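Side-chain contacts in DNA topoisomerase 2-associated protein PAT1 (Saccharomyces cerevisiae, PDB 5LMG), which activates mRNA decapping and represses translation, and binds the decapping enzyme Dcp2 and the exonuclease Xrn1 through its C-terminal domain: residues R111-L116 / L122-K127; L206-I211 / L281-A286; F271-Y276 / K342-Q347. The protein carries 2 engineered substitutions. One frame throughout, in Å; residues are numbered along the deposited sequence.

Contact 1 of 3, residues R111-L116 / L122-K127; sequences RIFNFL and LKILQK
Ile124 points from helix 118-130 toward Phe113 and Leu116, and the contact can be followed along its side chain. At CB the chain branches. The CG2 methyl takes the position opposite the backbone N and lies 4.1 Å from Phe113 CZ. The other branch leaves through CG1, opposite the carbonyl carbon (chi1 -73°), and stays extended. Its tip, CD1, ends among apolar carbons: it is 3.6 Å from Leu116 CD1 and 3.9 Å from Phe113 CE1. Both branches thus come to the CE1-CZ end of the Phe113 ring, CG2 close to its plane and CD1 obliquely, off to one side. Leu116 comes in at about a right angle to Ile124. Leu125 adds a methyl at the ring's edge, near its plane, with CD2 4.1 Å from Phe113 CZ. An alanine in place of Phe113 would probably open a gap beside both Ile124 methyls and leave Leu125 CD2 without its partner on helix 103-114. Other helices close in around the cluster. Ile167 of helix 151-174 touches Phe113, and Met80 and Trp81 of helix 78-82 touch Leu116. The interface is wholly apolar. It joins two consecutive helices that run roughly in opposite directions across a short turn, an alpha-alpha hairpin in keeping with an all-helical family of the TPR clan.

Contact 2 of 3, residues L206-I211 / L281-A286; sequences LITILI and LASLAA. Engineered in segment 281-286: Ala286 (natural residue Leu).
Ser283 OG sits between two methyl groups of helix 201-216 while its polar bond goes to its own helix. The hydroxyl is hydrogen-bonded to Phe280 O, one turn back. It can reach that carbonyl because it stands between the backbone N and the carbonyl carbon of Ser283 (chi1 71°). Thr208 CG2 is 3.6 Å from Ser283 OG, and Ile211 CG2 is 3.9 Å from the same oxygen. Thr208 behaves in a similar way. Its OG1 is hydrogen-bonded to Leu204 O on its own helix, and the methyl is left to face the serine. Ile211 supplies the larger surface on this side. Its CG2 methyl lies opposite the backbone N and approaches the backbone of the other helix, 3.4 Å from Ser283 O. Its other branch runs past the hydroxyl and ends at CD1, 4.3 Å from Leu284 CD1. The two helices run in broadly the same direction, with segment axes 35° apart and 9.4 Å from each other at the closest point. The CA atoms of Ile211 and Ser283 are 6.4 Å apart there, an approach that the small serine side chain probably permits. Phe280, a turn earlier on helix 275-286, extends the contact by touching Ile207, Thr208 and Ile211. Helix 329-355 packs on another part of helix 275-286, where Leu351 and Phe352 touch Ala282 and Leu281. The chemistry is therefore split. Both hydroxyls are satisfied by carbonyls within their own helices, and the two helices meet through methyl groups, a serine side chain and a backbone oxygen. This join rests on close fit rather than on polar pairing.

Contact 3 of 3, residues F271-Y276 / K342-Q347; sequences FMDEAY and KEKLYQ. With EDO (1,2-ethanediol), chain H.
Lys344 reaches from helix 329-355 to Asp273 and Ala275. Lys342, first in the segment, points away and forms a salt bridge with Glu318 of helix 290-322. Lys344 comes next in the walk. Its CG lies opposite the backbone N (chi1 -176°), and the chain runs straight out until it bends at the last torsion. That bend brings NZ to Asp273 OD1 at 2.8 Å, a hydrogen bond within a salt bridge. The two side chains cross at about a right angle. NZ comes from above the carboxylate plane, 71° out of it. Ala275 N reaches the same oxygen from the opposite face, nearly in line with the C-O bond, at 3.2 Å from Asp273 OD1. This second bond closes an Asx turn just where helix 275-286 begins, with Glu274 at the N-cap position. Ala275 CB is also near, 4.0 Å from Lys344 NZ. One turn on from Lys344, Asp348 forms a second salt bridge with its NZ. The ammonium is thus shared by two carboxylates, one from each side of the contact. Leu345 and Tyr346 follow and pack on helix 290-322. To the side of the contact, a bound 1,2-ethanediol, probably from the crystallisation liquor, meets Glu274, with EDO O2 2.7 Å from Glu274 OE2. Asp273 OD1, for its part, holds both the lysine and a backbone N-H. This surface ion pair therefore ties helix 329-355 to the turn that starts helix 275-286, and the two aspartates probably offset the lysine's charge.

The three contacts are spread through one mostly helical chain. Contact 1 comes first in sequence and is complete before the other two begin. Its centre lies about 23 Å from that of contact 2 and about 34 Å from that of contact 3, on the opposite side of the chain's centre from the latter. Contacts 2 and 3 are about 18 Å apart between centres, about 5 Å between nearest atoms, and do not touch. Their segments alternate along the chain, and both use helix 275-286. That helix meets helix 201-216 in contact 2, while the turn at its start meets helix 329-355 in contact 3. It therefore links earlier and later helices of the domain.

Contact 1 of 3, residues R111-L116 / L122-K127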
loop_
_atom_site.group_PDB
_atom_site.type_symbol
_atom_site.label_atom_id
_atom_site.label_comp_id
_atom_site.label_asym_id
_atom_site.label_seq_id
_atom_site.Cartn_x
_atom_site.Cartn_y
_atom_site.Cartn_z
ATOM N N ARG A 111 8.982 -13.763 -12.954
ATOM C CA ARG A 111 9.673 -14.872 -13.610
ATOM C C ARG A 111 10.447 -15.721 -12.606
ATOM O O ARG A 111 10.442 -16.950 -12.722
ATOM C CB ARG A 111 10.570 -14.358 -14.733
ATOM C CG ARG A 111 9.767 -13.755 -15.881
ATOM C CD ARG A 111 10.592 -12.753 -16.661
ATOM N NE ARG A 111 11.638 -13.407 -17.451
ATOM C CZ ARG A 111 12.637 -12.767 -18.044
ATOM N NH1 ARG A 111 12.740 -11.449 -17.947
ATOM N NH2 ARG A 111 13.544 -13.440 -18.736
ATOM N N ILE A 112 11.069 -15.071 -11.594
ATOM C CA ILE A 112 11.757 -15.738 -10.481
ATOM C C ILE A 112 10.754 -16.663 -9.751
ATOM O O ILE A 112 11.056 -17.840 -9.507
ATOM C CB ILE A 112 12.403 -14.694 -9.512
ATOM C CG1 ILE A 112 13.657 -14.043 -10.139
ATOM C CG2 ILE A 112 12.729 -15.329 -8.137
ATOM C CD1 ILE A 112 14.267 -12.896 -9.312
ATOM N N PHE A 113 9.546 -16.118 -9.442
ATOM C CA PHE A 113 8.474 -16.816 -8.728
ATOM C C PHE A 113 7.938 -18.031 -9.470
ATOM O O PHE A 113 7.485 -18.970 -8.815
ATOM C CB PHE A 113 7.352 -15.846 -8.329
ATOM C CG PHE A 113 7.586 -15.247 -6.958
ATOM C CD1 PHE A 113 8.731 -14.499 -6.689
ATOM C CD2 PHE A 113 6.679 -15.458 -5.925
ATOM C CE1 PHE A 113 8.963 -13.979 -5.416
ATOM C CE2 PHE A 113 6.906 -14.924 -4.654
ATOM C CZ PHE A 113 8.048 -14.196 -4.405
ATOM N N ASN A 114 8.064 -18.070 -10.812
ATOM C CA ASN A 114 7.661 -19.242 -11.590
ATOM C C ASN A 114 8.518 -20.483 -11.276
ATOM O O ASN A 114 8.035 -21.599 -11.457
ATOM C CB ASN A 114 7.721 -18.946 -13.096
ATOM C CG ASN A 114 6.645 -18.022 -13.606
ATOM O OD1 ASN A 114 5.583 -17.844 -12.994
ATOM N ND2 ASN A 114 6.892 -17.431 -14.765
ATOM N N PHE A 115 9.779 -20.294 -10.826
ATOM C CA PHE A 115 10.711 -21.405 -10.572
ATOM C C PHE A 115 11.012 -21.685 -9.088
ATOM O O PHE A 115 11.896 -22.491 -8.795
ATOM C CB PHE A 115 12.021 -21.193 -11.366
ATOM C CG PHE A 115 11.811 -21.181 -12.861
ATOM C CD1 PHE A 115 11.710 -22.370 -13.574
ATOM C CD2 PHE A 115 11.652 -19.980 -13.549
ATOM C CE1 PHE A 115 11.477 -22.360 -14.955
ATOM C CE2 PHE A 115 11.412 -19.970 -14.926
ATOM C CZ PHE A 115 11.332 -21.159 -15.623
ATOM N N LEU A 116 10.265 -21.070 -8.162
ATOM C CA LEU A 116 10.463 -21.283 -6.727
ATOM C C LEU A 116 9.341 -22.084 -6.088
ATOM O O LEU A 116 8.224 -22.104 -6.608
ATOM C CB LEU A 116 10.595 -19.945 -5.981
ATOM C CG LEU A 116 11.727 -19.000 -6.371
ATOM C CD1 LEU A 116 11.591 -17.707 -5.631
ATOM C CD2 LEU A 116 13.100 -19.620 -6.125
ATOM N N LEU A 122 8.210 -17.727 0.577
ATOM C CA LEU A 122 7.950 -17.242 1.933
ATOM C C LEU A 122 9.204 -16.562 2.501
ATOM O O LEU A 122 9.085 -15.497 3.102
ATOM C CB LEU A 122 7.452 -18.394 2.834
ATOM C CG LEU A 122 6.667 -18.082 4.131
ATOM C CD1 LEU A 122 7.529 -18.234 5.346
ATOM C CD2 LEU A 122 5.920 -16.754 4.100
ATOM N N LYS A 123 10.405 -17.129 2.233
ATOM C CA LYS A 123 11.697 -16.556 2.652
ATOM C C LYS A 123 11.946 -15.168 2.029
ATOM O O LYS A 123 12.510 -14.292 2.692
ATOM C CB LYS A 123 12.855 -17.499 2.316
ATOM C CG LYS A 123 13.104 -18.562 3.375
ATOM C CD LYS A 123 14.268 -19.466 2.972
ATOM C CE LYS A 123 14.538 -20.563 3.975
ATOM N NZ LYS A 123 15.169 -20.040 5.217
ATOM N N ILE A 124 11.506 -14.971 0.776
ATOM C CA ILE A 124 11.605 -13.689 0.063
ATOM C C ILE A 124 10.719 -12.644 0.763
ATOM O O ILE A 124 11.208 -11.558 1.074
ATOM C CB ILE A 124 11.312 -13.831 -1.455
ATOM C CG1 ILE A 124 12.515 -14.529 -2.165
ATOM C CG2 ILE A 124 10.969 -12.462 -2.099
ATOM C CD1 ILE A 124 12.368 -14.847 -3.633
ATOM N N LEU A 125 9.441 -12.996 1.038
ATOM C CA LEU A 125 8.472 -12.135 1.725
ATOM C C LEU A 125 8.990 -11.766 3.129
ATOM O O LEU A 125 8.946 -10.590 3.500
ATOM C CB LEU A 125 7.092 -12.814 1.835
ATOM C CG LEU A 125 6.208 -13.130 0.600
ATOM C CD1 LEU A 125 4.809 -12.589 0.790
ATOM C CD2 LEU A 125 6.814 -12.702 -0.740
ATOM N N GLN A 126 9.519 -12.765 3.883
ATOM C CA GLN A 126 10.111 -12.585 5.219
ATOM C C GLN A 126 11.257 -11.568 5.150
ATOM O O GLN A 126 11.297 -10.660 5.974
ATOM C CB GLN A 126 10.628 -13.917 5.799
ATOM C CG GLN A 126 9.526 -14.847 6.308
ATOM C CD GLN A 126 10.039 -16.181 6.810
ATOM O OE1 GLN A 126 10.897 -16.831 6.200
ATOM N NE2 GLN A 126 9.447 -16.669 7.883
ATOM N N LYS A 127 12.156 -11.698 4.144
ATOM C CA LYS A 127 13.281 -10.785 3.930
ATOM C C LYS A 127 12.784 -9.347 3.693
ATOM O O LYS A 127 13.254 -8.432 4.370
ATOM C CB LYS A 127 14.152 -11.256 2.742
ATOM C CG LYS A 127 15.505 -10.546 2.620
ATOM C CD LYS A 127 16.582 -11.230 3.447
ATOM C CE LYS A 127 16.938 -10.469 4.695
ATOM N NZ LYS A 127 17.771 -11.295 5.597
#

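Contact 2 of 3, residues L206-I211 / L281-A286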
loop_
_atom_site.group_PDB
_atom_site.type_symbol
_atom_site.label_atom_id
_atom_site.label_comp_id
_atom_site.label_asym_id
_atom_site.label_seq_id
_atom_site.Cartn_x
_atom_site.Cartn_y
_atom_site.Cartn_z
ATOM N N LEU A 206 1.300 -2.366 1.633
ATOM C CA LEU A 206 1.792 -3.657 2.129
ATOM C C LEU A 206 1.116 -4.027 3.451
ATOM O O LEU A 206 0.762 -5.191 3.635
ATOM C CB LEU A 206 3.322 -3.678 2.282
ATOM C CG LEU A 206 4.111 -3.940 0.997
ATOM C CD1 LEU A 206 5.572 -3.561 1.160
ATOM C CD2 LEU A 206 4.005 -5.386 0.587
ATOM N N ILE A 207 0.896 -3.037 4.347
ATOM C CA ILE A 207 0.228 -3.267 5.634
ATOM C C ILE A 207 -1.236 -3.671 5.374
ATOM O O ILE A 207 -1.680 -4.670 5.929
ATOM C CB ILE A 207 0.388 -2.082 6.636
ATOM C CG1 ILE A 207 1.873 -1.870 7.010
ATOM C CG2 ILE A 207 -0.454 -2.307 7.918
ATOM C CD1 ILE A 207 2.232 -0.463 7.539
ATOM N N THR A 208 -1.940 -2.944 4.469
ATOM C CA THR A 208 -3.337 -3.222 4.089
ATOM C C THR A 208 -3.510 -4.664 3.592
ATOM O O THR A 208 -4.471 -5.324 3.999
ATOM C CB THR A 208 -3.853 -2.206 3.072
ATOM O OG1 THR A 208 -3.569 -0.902 3.548
ATOM C CG2 THR A 208 -5.365 -2.354 2.786
ATOM N N ILE A 209 -2.580 -5.137 2.723
ATOM C CA ILE A 209 -2.560 -6.508 2.198
ATOM C C ILE A 209 -2.485 -7.524 3.366
ATOM O O ILE A 209 -3.298 -8.432 3.401
ATOM C CB ILE A 209 -1.401 -6.714 1.181
ATOM C CG1 ILE A 209 -1.700 -6.010 -0.157
ATOM C CG2 ILE A 209 -1.098 -8.214 0.970
ATOM C CD1 ILE A 209 -0.471 -5.624 -0.909
ATOM N N LEU A 210 -1.517 -7.358 4.308
ATOM C CA LEU A 210 -1.364 -8.247 5.469
ATOM C C LEU A 210 -2.603 -8.254 6.360
ATOM O O LEU A 210 -3.058 -9.337 6.714
ATOM C CB LEU A 210 -0.101 -7.942 6.317
ATOM C CG LEU A 210 1.281 -8.116 5.674
ATOM C CD1 LEU A 210 2.369 -7.810 6.691
ATOM C CD2 LEU A 210 1.488 -9.541 5.134
ATOM N N ILE A 211 -3.157 -7.061 6.705
ATOM C CA ILE A 211 -4.361 -6.928 7.558
ATOM C C ILE A 211 -5.569 -7.604 6.899
ATOM O O ILE A 211 -6.272 -8.364 7.576
ATOM C CB ILE A 211 -4.695 -5.452 7.933
ATOM C CG1 ILE A 211 -3.616 -4.802 8.811
ATOM C CG2 ILE A 211 -6.090 -5.332 8.588
ATOM C CD1 ILE A 211 -3.827 -3.228 8.918
ATOM N N LEU A 281 -7.612 2.437 6.117
ATOM C CA LEU A 281 -8.445 2.778 7.279
ATOM C C LEU A 281 -9.626 1.829 7.416
ATOM O O LEU A 281 -9.998 1.509 8.530
ATOM C CB LEU A 281 -8.925 4.238 7.229
ATOM C CG LEU A 281 -7.883 5.331 7.487
ATOM C CD1 LEU A 281 -8.444 6.704 7.143
ATOM C CD2 LEU A 281 -7.398 5.323 8.954
ATOM N N ALA A 282 -10.199 1.373 6.273
ATOM C CA ALA A 282 -11.318 0.434 6.229
ATOM C C ALA A 282 -10.852 -0.927 6.756
ATOM O O ALA A 282 -11.540 -1.513 7.592
ATOM C CB ALA A 282 -11.850 0.304 4.806
ATOM N N SER A 283 -9.658 -1.399 6.334
ATOM C CA SER A 283 -9.140 -2.690 6.812
ATOM C C SER A 283 -8.739 -2.637 8.290
ATOM O O SER A 283 -8.993 -3.604 9.020
ATOM C CB SER A 283 -8.003 -3.203 5.934
ATOM O OG SER A 283 -6.832 -2.427 6.117
ATOM N N LEU A 284 -8.180 -1.491 8.748
ATOM C CA LEU A 284 -7.790 -1.286 10.154
ATOM C C LEU A 284 -9.044 -1.302 11.043
ATOM O O LEU A 284 -9.073 -2.046 12.028
ATOM C CB LEU A 284 -6.984 0.030 10.314
ATOM C CG LEU A 284 -6.342 0.333 11.693
ATOM C CD1 LEU A 284 -5.180 -0.623 12.028
ATOM C CD2 LEU A 284 -5.888 1.781 11.763
ATOM N N ALA A 285 -10.104 -0.566 10.640
ATOM C CA ALA A 285 -11.379 -0.497 11.362
ATOM C C ALA A 285 -12.126 -1.844 11.439
ATOM O O ALA A 285 -12.653 -2.182 12.504
ATOM C CB ALA A 285 -12.271 0.569 10.748
ATOM N N ALA A 286 -12.167 -2.593 10.309
ATOM C CA ALA A 286 -12.838 -3.892 10.138
ATOM C C ALA A 286 -12.330 -4.975 11.073
ATOM O O ALA A 286 -13.136 -5.781 11.523
ATOM C CB ALA A 286 -12.752 -4.359 8.685
#

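Contact 3 of 3, residues F271-Y276 / K342-Q347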
loop_
_atom_site.group_PDB
_atom_site.type_symbol
_atom_site.label_atom_id
_atom_site.label_comp_id
_atom_site.label_asym_id
_atom_site.label_seq_id
_atom_site.Cartn_x
_atom_site.Cartn_y
_atom_site.Cartn_z
ATOM N N PHE A 271 -7.027 16.002 -8.848
ATOM C CA PHE A 271 -7.249 15.660 -7.440
ATOM C C PHE A 271 -6.261 14.570 -7.055
ATOM O O PHE A 271 -5.987 13.689 -7.866
ATOM C CB PHE A 271 -8.689 15.171 -7.202
ATOM C CG PHE A 271 -9.714 16.270 -7.253
ATOM C CD1 PHE A 271 -9.931 17.094 -6.152
ATOM C CD2 PHE A 271 -10.436 16.514 -8.414
ATOM C CE1 PHE A 271 -10.857 18.140 -6.213
ATOM C CE2 PHE A 271 -11.367 17.555 -8.471
ATOM C CZ PHE A 271 -11.569 18.361 -7.372
ATOM N N MET A 272 -5.713 14.627 -5.833
ATOM C CA MET A 272 -4.777 13.612 -5.354
ATOM C C MET A 272 -5.568 12.336 -5.047
ATOM O O MET A 272 -6.585 12.407 -4.357
ATOM C CB MET A 272 -4.021 14.113 -4.109
ATOM C CG MET A 272 -2.889 13.212 -3.674
ATOM S SD MET A 272 -1.439 13.345 -4.748
ATOM C CE MET A 272 -0.251 12.489 -3.758
ATOM N N ASP A 273 -5.149 11.192 -5.614
ATOM C CA ASP A 273 -5.830 9.915 -5.367
ATOM C C ASP A 273 -5.455 9.415 -3.963
ATOM O O ASP A 273 -4.303 9.038 -3.722
ATOM C CB ASP A 273 -5.491 8.869 -6.445
ATOM C CG ASP A 273 -6.396 7.642 -6.480
ATOM O OD1 ASP A 273 -7.091 7.380 -5.471
ATOM O OD2 ASP A 273 -6.386 6.929 -7.505
ATOM N N GLU A 274 -6.428 9.447 -3.037
ATOM C CA GLU A 274 -6.212 9.002 -1.661
ATOM C C GLU A 274 -7.043 7.759 -1.302
ATOM O O GLU A 274 -7.182 7.432 -0.108
ATOM C CB GLU A 274 -6.412 10.161 -0.663
ATOM C CG GLU A 274 -5.308 11.206 -0.779
ATOM C CD GLU A 274 -5.112 12.189 0.360
ATOM O OE1 GLU A 274 -6.104 12.530 1.041
ATOM O OE2 GLU A 274 -3.967 12.665 0.531
ATOM N N ALA A 275 -7.538 7.031 -2.343
ATOM C CA ALA A 275 -8.324 5.793 -2.205
ATOM C C ALA A 275 -7.600 4.734 -1.375
ATOM O O ALA A 275 -8.232 4.107 -0.524
ATOM C CB ALA A 275 -8.701 5.231 -3.567
ATOM N N TYR A 276 -6.268 4.580 -1.581
ATOM C CA TYR A 276 -5.419 3.639 -0.834
ATOM C C TYR A 276 -5.367 3.980 0.686
ATOM O O TYR A 276 -5.133 3.081 1.492
ATOM C CB TYR A 276 -3.994 3.589 -1.433
ATOM C CG TYR A 276 -3.149 4.808 -1.134
ATOM C CD1 TYR A 276 -3.350 6.004 -1.819
ATOM C CD2 TYR A 276 -2.140 4.766 -0.173
ATOM C CE1 TYR A 276 -2.594 7.140 -1.530
ATOM C CE2 TYR A 276 -1.374 5.895 0.121
ATOM C CZ TYR A 276 -1.597 7.076 -0.573
ATOM O OH TYR A 276 -0.862 8.203 -0.306
ATOM N N LYS A 342 -16.605 13.619 -7.803
ATOM C CA LYS A 342 -17.554 13.711 -6.684
ATOM C C LYS A 342 -17.916 12.302 -6.175
ATOM O O LYS A 342 -17.786 12.028 -4.978
ATOM C CB LYS A 342 -18.812 14.492 -7.094
ATOM C CG LYS A 342 -19.851 14.653 -5.977
ATOM C CD LYS A 342 -21.216 15.037 -6.534
ATOM C CE LYS A 342 -21.915 13.875 -7.205
ATOM N NZ LYS A 342 -23.297 14.222 -7.617
ATOM N N GLU A 343 -18.321 11.410 -7.095
ATOM C CA GLU A 343 -18.705 10.028 -6.779
ATOM C C GLU A 343 -17.536 9.221 -6.231
ATOM O O GLU A 343 -17.735 8.381 -5.353
ATOM C CB GLU A 343 -19.344 9.340 -7.992
ATOM C CG GLU A 343 -20.732 9.886 -8.308
ATOM C CD GLU A 343 -21.436 9.343 -9.538
ATOM O OE1 GLU A 343 -20.776 8.693 -10.384
ATOM O OE2 GLU A 343 -22.653 9.602 -9.674
ATOM N N LYS A 344 -16.312 9.518 -6.714
ATOM C CA LYS A 344 -15.089 8.861 -6.270
ATOM C C LYS A 344 -14.880 9.125 -4.766
ATOM O O LYS A 344 -14.652 8.171 -4.024
ATOM C CB LYS A 344 -13.874 9.327 -7.095
ATOM C CG LYS A 344 -12.592 8.586 -6.719
ATOM C CD LYS A 344 -11.398 8.968 -7.588
ATOM C CE LYS A 344 -10.176 8.131 -7.273
ATOM N NZ LYS A 344 -9.651 8.369 -5.899
ATOM N N LEU A 345 -14.977 10.412 -4.336
ATOM C CA LEU A 345 -14.830 10.833 -2.937
ATOM C C LEU A 345 -15.886 10.174 -2.040
ATOM O O LEU A 345 -15.537 9.689 -0.972
ATOM C CB LEU A 345 -14.859 12.378 -2.788
ATOM C CG LEU A 345 -13.696 13.159 -3.430
ATOM C CD1 LEU A 345 -13.934 14.680 -3.364
ATOM C CD2 LEU A 345 -12.331 12.779 -2.816
ATOM N N TYR A 346 -17.156 10.100 -2.508
ATOM C CA TYR A 346 -18.267 9.445 -1.803
ATOM C C TYR A 346 -17.936 7.971 -1.533
ATOM O O TYR A 346 -18.041 7.519 -0.390
ATOM C CB TYR A 346 -19.563 9.492 -2.642
ATOM C CG TYR A 346 -20.283 10.823 -2.745
ATOM C CD1 TYR A 346 -19.965 11.881 -1.898
ATOM C CD2 TYR A 346 -21.308 11.011 -3.666
ATOM C CE1 TYR A 346 -20.651 13.093 -1.969
ATOM C CE2 TYR A 346 -22.010 12.213 -3.734
ATOM C CZ TYR A 346 -21.667 13.257 -2.894
ATOM O OH TYR A 346 -22.338 14.455 -2.986
ATOM N N GLN A 347 -17.518 7.243 -2.600
ATOM C CA GLN A 347 -17.192 5.817 -2.587
ATOM C C GLN A 347 -15.982 5.486 -1.715
ATOM O O GLN A 347 -16.051 4.513 -0.961
ATOM C CB GLN A 347 -17.005 5.271 -4.011
ATOM C CG GLN A 347 -18.290 5.187 -4.833
ATOM C CD GLN A 347 -18.034 5.231 -6.328
ATOM O OE1 GLN A 347 -16.939 4.917 -6.824
ATOM N NE2 GLN A 347 -19.046 5.634 -7.083
HETATM C C1 EDO H . -5.407 15.980 2.799
HETATM O O1 EDO H . -6.378 14.943 2.798
HETATM C C2 EDO H . -4.080 15.433 3.374
HETATM O O2 EDO H . -3.464 14.493 2.488
#